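Local coordinates for RNA-binding protein RMD9, mitochondrial (Saccharomyces cerevisiae S288C, PDB 7A9X) that binds a dodecameric sequence element in the 3'-UTRs of mitochondrial mRNAs and takes part in the processing or stability of these messages, at residues Leu288-Asp293 with Glu301-Lys306; Gln328-Ala333 with Phe337-Arg342. One frame throughout, in Å; residues are numbered along the deposited sequence.

Contact 1. Residues Leu288-Asp293 with Glu301-Lys306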
loop_
_atom_site.group_PDB
_atom_site.type_symbol
_atom_site.label_atom_id
_atom_site.label_comp_id
_atom_site.label_asym_id
_atom_site.label_seq_id
_atom_site.Cartn_x
_atom_site.Cartn_y
_atom_site.Cartn_z
ATOM N N LEU A 288 -16.183 4.923 -7.302
ATOM C CA LEU A 288 -14.904 5.353 -6.748
ATOM C C LEU A 288 -14.030 6.017 -7.805
ATOM O O LEU A 288 -13.242 6.914 -7.481
ATOM C CB LEU A 288 -14.168 4.167 -6.123
ATOM C CG LEU A 288 -14.806 3.549 -4.878
ATOM C CD1 LEU A 288 -14.000 2.348 -4.408
ATOM C CD2 LEU A 288 -14.932 4.581 -3.768
ATOM N N SER A 289 -14.152 5.599 -9.067
ATOM C CA SER A 289 -13.390 6.242 -10.131
ATOM C C SER A 289 -13.794 7.705 -10.298
ATOM O O SER A 289 -12.941 8.564 -10.552
ATOM C CB SER A 289 -13.567 5.475 -11.442
ATOM O OG SER A 289 -12.742 6.014 -12.459
ATOM N N PHE A 290 -15.089 8.011 -10.148
ATOM C CA PHE A 290 -15.519 9.406 -10.213
ATOM C C PHE A 290 -14.903 10.235 -9.097
ATOM O O PHE A 290 -14.684 11.441 -9.265
ATOM C CB PHE A 290 -17.045 9.506 -10.146
ATOM C CG PHE A 290 -17.737 9.226 -11.448
ATOM C CD1 PHE A 290 -17.746 10.172 -12.463
ATOM C CD2 PHE A 290 -18.397 8.025 -11.650
ATOM C CE1 PHE A 290 -18.391 9.918 -13.663
ATOM C CE2 PHE A 290 -19.043 7.765 -12.848
ATOM C CZ PHE A 290 -19.040 8.713 -13.854
ATOM N N ILE A 291 -14.615 9.611 -7.956
ATOM C CA ILE A 291 -14.086 10.344 -6.813
ATOM C C ILE A 291 -12.590 10.575 -6.964
ATOM O O ILE A 291 -12.100 11.697 -6.791
ATOM C CB ILE A 291 -14.409 9.590 -5.511
ATOM C CG1 ILE A 291 -15.921 9.486 -5.323
ATOM C CG2 ILE A 291 -13.749 10.267 -4.315
ATOM C CD1 ILE A 291 -16.320 8.724 -4.084
ATOM N N GLY A 292 -11.844 9.524 -7.292
ATOM C CA GLY A 292 -10.396 9.596 -7.281
ATOM C C GLY A 292 -9.741 9.897 -8.614
ATOM O O GLY A 292 -8.547 10.211 -8.655
ATOM N N ASP A 293 -10.495 9.814 -9.712
ATOM C CA ASP A 293 -9.924 10.009 -11.038
ATOM C C ASP A 293 -10.467 11.210 -11.796
ATOM O O ASP A 293 -9.844 11.622 -12.781
ATOM C CB ASP A 293 -10.127 8.755 -11.902
ATOM C CG ASP A 293 -9.373 7.561 -11.372
ATOM O OD1 ASP A 293 -8.266 7.757 -10.827
ATOM O OD2 ASP A 293 -9.885 6.429 -11.493
ATOM N N GLU A 301 -16.437 15.543 -5.771
ATOM C CA GLU A 301 -16.958 15.749 -4.424
ATOM C C GLU A 301 -18.423 15.343 -4.314
ATOM O O GLU A 301 -18.852 14.873 -3.254
ATOM C CB GLU A 301 -16.776 17.207 -3.995
ATOM C CG GLU A 301 -17.345 17.515 -2.618
ATOM C CD GLU A 301 -16.621 18.649 -1.928
ATOM O OE1 GLU A 301 -15.569 19.087 -2.437
ATOM O OE2 GLU A 301 -17.105 19.102 -0.871
ATOM N N SER A 302 -19.203 15.515 -5.384
ATOM C CA SER A 302 -20.598 15.086 -5.343
ATOM C C SER A 302 -20.692 13.581 -5.123
ATOM O O SER A 302 -21.460 13.113 -4.274
ATOM C CB SER A 302 -21.317 15.503 -6.626
ATOM O OG SER A 302 -20.664 14.993 -7.772
ATOM N N PHE A 303 -19.896 12.807 -5.866
ATOM C CA PHE A 303 -19.864 11.366 -5.650
ATOM C C PHE A 303 -19.297 11.014 -4.281
ATOM O O PHE A 303 -19.697 10.005 -3.687
ATOM C CB PHE A 303 -19.056 10.687 -6.754
ATOM C CG PHE A 303 -19.865 10.355 -7.973
ATOM C CD1 PHE A 303 -20.118 11.316 -8.940
ATOM C CD2 PHE A 303 -20.381 9.081 -8.148
ATOM C CE1 PHE A 303 -20.867 11.011 -10.060
ATOM C CE2 PHE A 303 -21.132 8.769 -9.264
ATOM C CZ PHE A 303 -21.375 9.735 -10.224
ATOM N N PHE A 304 -18.372 11.829 -3.768
ATOM C CA PHE A 304 -17.856 11.606 -2.422
ATOM C C PHE A 304 -18.945 11.817 -1.377
ATOM O O PHE A 304 -19.032 11.062 -0.401
ATOM C CB PHE A 304 -16.664 12.528 -2.160
ATOM C CG PHE A 304 -16.164 12.493 -0.742
ATOM C CD1 PHE A 304 -15.278 11.510 -0.330
ATOM C CD2 PHE A 304 -16.570 13.452 0.176
ATOM C CE1 PHE A 304 -14.814 11.478 0.971
ATOM C CE2 PHE A 304 -16.110 13.426 1.478
ATOM C CZ PHE A 304 -15.229 12.437 1.877
ATOM N N ASP A 305 -19.783 12.839 -1.565
ATOM C CA ASP A 305 -20.888 13.070 -0.640
ATOM C C ASP A 305 -21.933 11.968 -0.734
ATOM O O ASP A 305 -22.599 11.661 0.262
ATOM C CB ASP A 305 -21.530 14.431 -0.911
ATOM C CG ASP A 305 -20.562 15.584 -0.717
ATOM O OD1 ASP A 305 -19.665 15.474 0.145
ATOM O OD2 ASP A 305 -20.701 16.602 -1.428
ATOM N N LYS A 306 -22.095 11.366 -1.916
ATOM C CA LYS A 306 -23.045 10.272 -2.069
ATOM C C LYS A 306 -22.682 9.072 -1.204
ATOM O O LYS A 306 -23.573 8.316 -0.805
ATOM C CB LYS A 306 -23.141 9.866 -3.542
ATOM C CG LYS A 306 -23.782 10.930 -4.419
ATOM C CD LYS A 306 -23.919 10.482 -5.865
ATOM C CE LYS A 306 -24.697 11.510 -6.674
ATOM N NZ LYS A 306 -24.914 11.076 -8.080
#
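The rings of F290 and F303 lie face against face in an offset stack, centroids 4.3 Å apart and planes only 10° from parallel. This is the inside of a pentatricopeptide (PPR) helical hairpin: helix 281-292 and helix 297-308 are assigned to the repeat PPR4, and the two short segments run at 130° to each other, their axes approaching to 8.1 Å. Over one face of F290 sits the rim of F303, led by its CZ; over one face of F303, in turn, sits F290 CB, a CH-pi contact with CB 3.8 Å from the F303 centroid. The two rings are thus slipped along each other, the root of one side chain covering the ring of the other. F290 also meets F268 and F303 also meets H287, each pair edge-to-face, so the stack is part of a larger aromatic cluster.

I291 is the aliphatic wedge beside the stack. Its CG1 lies anti to its own carbonyl carbon (chi1 -62°), which carries that branch across to F303, CG1 to CB 3.6 Å, and sets CD1 against the backbone of the facing helix. The CG2 branch reaches F304 more loosely and obliquely to that ring, which leads away from this contact. No hydrogen bond joins the two segments, whose contact is apolar, and all four touching residues are buried. Side chains of helix 245-257 and helix 261-270 cover F290 from the preceding repeat, while T322 and F326 of helix 320-334 close over I291. I291 CD1 ends 3.6 Å from F303 O, a carbonyl oxygen that also takes a hydrogen bond from H287 NE2, a polar link just outside the two segments.

Contact 2. Residues Gln328-Ala333 with Phe337-Arg342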
loop_
_atom_site.group_PDB
_atom_site.type_symbol
_atom_site.label_atom_id
_atom_site.label_comp_id
_atom_site.label_asym_id
_atom_site.label_seq_id
_atom_site.Cartn_x
_atom_site.Cartn_y
_atom_site.Cartn_z
ATOM N N GLN A 328 -5.324 14.560 -2.843
ATOM C CA GLN A 328 -4.142 15.037 -3.551
ATOM C C GLN A 328 -4.523 15.882 -4.760
ATOM O O GLN A 328 -3.845 16.869 -5.069
ATOM C CB GLN A 328 -3.268 13.851 -3.962
ATOM C CG GLN A 328 -2.567 13.184 -2.786
ATOM C CD GLN A 328 -1.888 11.881 -3.161
ATOM O OE1 GLN A 328 -2.125 11.327 -4.236
ATOM N NE2 GLN A 328 -1.036 11.382 -2.273
ATOM N N ASN A 329 -5.608 15.516 -5.450
ATOM C CA ASN A 329 -6.052 16.296 -6.600
ATOM C C ASN A 329 -6.546 17.675 -6.179
ATOM O O ASN A 329 -6.322 18.662 -6.889
ATOM C CB ASN A 329 -7.146 15.543 -7.354
ATOM C CG ASN A 329 -6.616 14.330 -8.083
ATOM O OD1 ASN A 329 -5.430 14.257 -8.405
ATOM N ND2 ASN A 329 -7.494 13.371 -8.353
ATOM N N ILE A 330 -7.227 17.759 -5.035
ATOM C CA ILE A 330 -7.660 19.055 -4.518
ATOM C C ILE A 330 -6.454 19.929 -4.199
ATOM O O ILE A 330 -6.430 21.124 -4.517
ATOM C CB ILE A 330 -8.558 18.864 -3.281
ATOM C CG1 ILE A 330 -9.856 18.148 -3.658
ATOM C CG2 ILE A 330 -8.853 20.204 -2.619
ATOM C CD1 ILE A 330 -10.725 17.820 -2.462
ATOM N N TRP A 331 -5.433 19.345 -3.570
ATOM C CA TRP A 331 -4.252 20.115 -3.193
ATOM C C TRP A 331 -3.464 20.557 -4.421
ATOM O O TRP A 331 -2.986 21.697 -4.482
ATOM C CB TRP A 331 -3.378 19.291 -2.249
ATOM C CG TRP A 331 -2.179 20.020 -1.715
ATOM C CD1 TRP A 331 -0.869 19.666 -1.867
ATOM C CD2 TRP A 331 -2.181 21.227 -0.944
ATOM N NE1 TRP A 331 -0.056 20.576 -1.234
ATOM C CE2 TRP A 331 -0.838 21.545 -0.661
ATOM C CE3 TRP A 331 -3.190 22.068 -0.461
ATOM C CZ2 TRP A 331 -0.477 22.667 0.082
ATOM C CZ3 TRP A 331 -2.829 23.183 0.275
ATOM C CH2 TRP A 331 -1.485 23.472 0.539
ATOM N N LYS A 332 -3.322 19.675 -5.413
ATOM C CA LYS A 332 -2.581 20.041 -6.615
ATOM C C LYS A 332 -3.312 21.099 -7.434
ATOM O O LYS A 332 -2.669 21.974 -8.025
ATOM C CB LYS A 332 -2.316 18.802 -7.471
ATOM C CG LYS A 332 -1.402 17.785 -6.808
ATOM C CD LYS A 332 -1.430 16.454 -7.539
ATOM C CE LYS A 332 -0.699 15.382 -6.746
ATOM N NZ LYS A 332 -0.849 14.033 -7.356
ATOM N N ALA A 333 -4.642 21.051 -7.468
ATOM C CA ALA A 333 -5.398 21.929 -8.350
ATOM C C ALA A 333 -5.824 23.234 -7.694
ATOM O O ALA A 333 -5.892 24.265 -8.376
ATOM C CB ALA A 333 -6.636 21.202 -8.876
ATOM N N PHE A 337 -6.096 24.460 1.559
ATOM C CA PHE A 337 -5.958 23.516 2.661
ATOM C C PHE A 337 -7.286 23.289 3.371
ATOM O O PHE A 337 -7.568 22.174 3.827
ATOM C CB PHE A 337 -4.907 23.999 3.657
ATOM C CG PHE A 337 -4.812 23.136 4.878
ATOM C CD1 PHE A 337 -4.153 21.917 4.827
ATOM C CD2 PHE A 337 -5.403 23.527 6.070
ATOM C CE1 PHE A 337 -4.073 21.110 5.945
ATOM C CE2 PHE A 337 -5.328 22.725 7.190
ATOM C CZ PHE A 337 -4.661 21.514 7.129
ATOM N N ASP A 338 -8.107 24.335 3.490
ATOM C CA ASP A 338 -9.406 24.172 4.136
ATOM C C ASP A 338 -10.270 23.166 3.390
ATOM O O ASP A 338 -10.990 22.377 4.013
ATOM C CB ASP A 338 -10.118 25.521 4.248
ATOM C CG ASP A 338 -9.694 26.300 5.477
ATOM O OD1 ASP A 338 -9.308 25.663 6.481
ATOM O OD2 ASP A 338 -9.746 27.546 5.443
ATOM N N HIS A 339 -10.209 23.169 2.055
ATOM C CA HIS A 339 -10.951 22.172 1.290
ATOM C C HIS A 339 -10.420 20.770 1.563
ATOM O O HIS A 339 -11.200 19.826 1.728
ATOM C CB HIS A 339 -10.887 22.495 -0.201
ATOM C CG HIS A 339 -11.900 21.755 -1.020
ATOM N ND1 HIS A 339 -11.947 21.830 -2.396
ATOM C CD2 HIS A 339 -12.911 20.932 -0.654
ATOM C CE1 HIS A 339 -12.941 21.083 -2.841
ATOM N NE2 HIS A 339 -13.542 20.527 -1.805
ATOM N N VAL A 340 -9.095 20.619 1.613
ATOM C CA VAL A 340 -8.497 19.342 1.986
ATOM C C VAL A 340 -8.878 18.973 3.415
ATOM O O VAL A 340 -9.169 17.809 3.715
ATOM C CB VAL A 340 -6.969 19.405 1.806
ATOM C CG1 VAL A 340 -6.305 18.148 2.346
ATOM C CG2 VAL A 340 -6.615 19.607 0.345
ATOM N N TYR A 341 -8.894 19.961 4.313
ATOM C CA TYR A 341 -9.203 19.696 5.713
ATOM C C TYR A 341 -10.662 19.293 5.895
ATOM O O TYR A 341 -10.974 18.429 6.723
ATOM C CB TYR A 341 -8.864 20.927 6.555
ATOM C CG TYR A 341 -9.104 20.767 8.039
ATOM C CD1 TYR A 341 -8.482 19.757 8.760
ATOM C CD2 TYR A 341 -9.936 21.639 8.722
ATOM C CE1 TYR A 341 -8.695 19.614 10.119
ATOM C CE2 TYR A 341 -10.154 21.506 10.080
ATOM C CZ TYR A 341 -9.531 20.493 10.774
ATOM O OH TYR A 341 -9.748 20.359 12.127
ATOM N N ARG A 342 -11.569 19.897 5.122
ATOM C CA ARG A 342 -12.984 19.563 5.249
ATOM C C ARG A 342 -13.270 18.149 4.756
ATOM O O ARG A 342 -14.076 17.429 5.356
ATOM C CB ARG A 342 -13.837 20.583 4.493
ATOM C CG ARG A 342 -13.954 21.926 5.202
ATOM C CD ARG A 342 -14.927 22.869 4.502
ATOM N NE ARG A 342 -14.331 23.542 3.350
ATOM C CZ ARG A 342 -14.489 23.154 2.089
ATOM N NH1 ARG A 342 -13.907 23.834 1.109
ATOM N NH2 ARG A 342 -15.228 22.089 1.804
#
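I330 pushes into the facing helix as the main bump, its two branches lodged against H339 and V340. CD1 stands almost squarely over the centre of the imidazole, a CH-pi contact 4.0 Å from the H339 ring centroid and 11° off the ring normal. The other branch, CG2, drops between the ring and the valine: it is 3.5 Å from H339 ND1 and 3.8 Å from V340 CG2. With CG anti to the backbone N (chi1 -165°), the H339 side chain crosses that of I330 at about a right angle and brings a ring face under CD1.

V340 CG2 is the answering bump. It nestles in the hollow between I330 and the base of W331, while the indole leans out beside it until its far corner, CZ3, reaches the start of helix 337-351, 3.7 Å from F337 N and in the plane of the ring. F337 itself touches CZ3 with CB and sends its ring away toward helix 379-396.

Both imidazole nitrogens are engaged, ND1 with Q334 OE1 and NE2 with E301 OE1, which fixes the rotation of the ring. Replacing H339 with alanine removes the ring, and would probably open a gap over I330 CD1 and leave the E301 carboxylate and the Q334 amide oxygen without this partner. W331 NE1 is held by E373 OE1 of the next helix pair.

With the short segments at 172° and their axes 9.1 Å apart at closest approach, helix 320-334 and helix 337-351 form an antiparallel hairpin, the two-helix unit of a PPR protein, here assigned to PPR5.

In the fold
Contact 1 and contact 2 are the interiors of consecutive PPR hairpins, their centres 14 Å apart, and each repeat closes on itself before the next begins. Helix 320-334 follows helix 297-308 in the chain and packs against it, bringing the two contacts together. One probable hydrogen bond ties them directly, E301 OE1 to H339 NE2 at 2.6 Å; well away from it, G292 O comes 3.3 Å from N329 ND2, at best a weak bond. The centre of each contact lies about 21 Å from the centre of the chain. The bound RNA is about 6 Å from the nearest atom of contact 1 and about 9 Å from that of contact 2, consistent with interiors that back the RNA-binding surface.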